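Local coordinates for mRNA transport regulator MTR2 (PDB 1Q42), which affects the transport of mRNA from the nucleus to the cytoplasm and interacts with the export factor MEX67, at residues Cys87-Gln90 and Phe91-Lys94. Numbering follows the deposited sequence.
Sequences CKLQ and FQKK
K88 and Q92, one turn apart on helix 87-96, meet both through the backbone and through their side chains. Four successive i to i+4 hydrogen bonds join the two turns: F91 N to C87 O, Q92 N to K88 O (2.9 Å), K93 N to L89 O, and K94 N to Q90 O, the most bent of them with an N-H...O angle of 146°. They are the regular bonds of an alpha-helix.

Among the van der Waals contacts, K88 reaches out fully extended, CG anti to its backbone N (chi1 177°), and the side chains of K88 and Q92 cross at a slant, bringing Q92 NE2 to 3.5 Å from K88 CE. Q92 CG also packs 3.5 Å from K88 O. One residue further along, K93 CG rests 3.4 Å from L89 O, while L89 CD1 makes a looser aliphatic approach to K93 CG at 4.2 Å. The F91 ring has K88 O at its edge and leads away onto I72 and V74 of strand 70-74 and onto I79.

Polar ends mostly find partners beyond this pair of turns. K88 NZ forms a salt bridge with E181 and bonds to the carbonyls of S64 and L66; Q92 NE2 donates to L62 O, and Q90 NE2 to I80 O and E85 O. K93 NZ pairs with E85 in a salt bridge. One water donates to Q90 OE1 (2.7 Å) and weakly accepts from K94 NZ.

The ammonium of the buried K88, held by one carboxylate and two carbonyls, probably stays charged, and with Q92 it ties this helix of the NTF2-like fold to the 62-66 region and, through K88, to E181.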
loop_
_atom_site.group_PDB
_atom_site.type_symbol
_atom_site.label_atom_id
_atom_site.label_comp_id
_atom_site.label_asym_id
_atom_site.label_seq_id
_atom_site.Cartn_x
_atom_site.Cartn_y
_atom_site.Cartn_z
ATOM N N CYS A 87 -2.656 -13.816 -2.257
ATOM C CA CYS A 87 -1.724 -12.768 -2.626
ATOM C C CYS A 87 -1.773 -11.580 -1.691
ATOM O O CYS A 87 -0.744 -10.985 -1.430
ATOM C CB CYS A 87 -1.982 -12.330 -4.060
ATOM S SG CYS A 87 -1.432 -13.616 -5.218
ATOM N N LYS A 88 -2.961 -11.213 -1.216
ATOM C CA LYS A 88 -3.069 -10.067 -0.305
ATOM C C LYS A 88 -2.259 -10.328 0.957
ATOM O O LYS A 88 -1.505 -9.466 1.436
ATOM C CB LYS A 88 -4.524 -9.820 0.077
ATOM C CG LYS A 88 -4.708 -8.694 1.075
ATOM C CD LYS A 88 -6.162 -8.296 1.185
ATOM C CE LYS A 88 -6.362 -7.128 2.153
ATOM N NZ LYS A 88 -7.814 -6.846 2.369
ATOM N N LEU A 89 -2.408 -11.526 1.493
ATOM C CA LEU A 89 -1.706 -11.893 2.733
ATOM C C LEU A 89 -0.210 -11.902 2.544
ATOM O O LEU A 89 0.528 -11.371 3.368
ATOM C CB LEU A 89 -2.183 -13.258 3.233
ATOM C CG LEU A 89 -1.534 -13.833 4.495
ATOM C CD1 LEU A 89 -1.516 -12.807 5.631
ATOM C CD2 LEU A 89 -2.271 -15.098 4.925
ATOM N N GLN A 90 0.259 -12.502 1.458
ATOM C CA GLN A 90 1.681 -12.484 1.158
ATOM C C GLN A 90 2.218 -11.055 1.024
ATOM O O GLN A 90 3.312 -10.765 1.502
ATOM C CB GLN A 90 1.986 -13.268 -0.104
ATOM C CG GLN A 90 1.914 -14.747 0.083
ATOM C CD GLN A 90 2.293 -15.475 -1.163
ATOM O OE1 GLN A 90 3.411 -15.344 -1.653
ATOM N NE2 GLN A 90 1.353 -16.200 -1.716
ATOM N N PHE A 91 1.457 -10.171 0.375
ATOM C CA PHE A 91 1.876 -8.765 0.263
ATOM C C PHE A 91 1.979 -8.121 1.631
ATOM O O PHE A 91 2.949 -7.397 1.920
ATOM C CB PHE A 91 0.945 -7.923 -0.609
ATOM C CG PHE A 91 1.250 -6.466 -0.538
ATOM C CD1 PHE A 91 2.307 -5.943 -1.258
ATOM C CD2 PHE A 91 0.533 -5.632 0.298
ATOM C CE1 PHE A 91 2.640 -4.604 -1.154
ATOM C CE2 PHE A 91 0.872 -4.295 0.406
ATOM C CZ PHE A 91 1.919 -3.791 -0.326
ATOM N N GLN A 92 0.995 -8.374 2.484
ATOM C CA GLN A 92 0.993 -7.743 3.807
ATOM C C GLN A 92 2.191 -8.206 4.618
ATOM O O GLN A 92 2.821 -7.407 5.323
ATOM C CB GLN A 92 -0.300 -8.046 4.559
ATOM C CG GLN A 92 -1.466 -7.190 4.099
ATOM C CD GLN A 92 -2.827 -7.653 4.592
ATOM O OE1 GLN A 92 -2.997 -8.792 5.026
ATOM N NE2 GLN A 92 -3.810 -6.751 4.529
ATOM N N LYS A 93 2.539 -9.482 4.485
ATOM C CA LYS A 93 3.696 -10.030 5.209
ATOM C C LYS A 93 5.015 -9.434 4.690
ATOM O O LYS A 93 5.968 -9.230 5.454
ATOM C CB LYS A 93 3.720 -11.547 5.084
ATOM C CG LYS A 93 2.672 -12.247 5.909
ATOM C CD LYS A 93 2.791 -13.771 5.763
ATOM C CE LYS A 93 3.510 -14.421 6.918
ATOM N NZ LYS A 93 3.172 -15.880 7.031
ATOM N N LYS A 94 5.061 -9.145 3.395
ATOM C CA LYS A 94 6.235 -8.548 2.771
ATOM C C LYS A 94 6.366 -7.108 3.201
ATOM O O LYS A 94 7.455 -6.650 3.543
ATOM C CB LYS A 94 6.128 -8.581 1.240
ATOM C CG LYS A 94 6.571 -9.891 0.621
ATOM C CD LYS A 94 6.234 -9.936 -0.874
ATOM C CE LYS A 94 7.400 -10.452 -1.695
ATOM N NZ LYS A 94 7.577 -11.918 -1.533
HETATM O O HOH W 1 5.439 -14.131 -0.396
#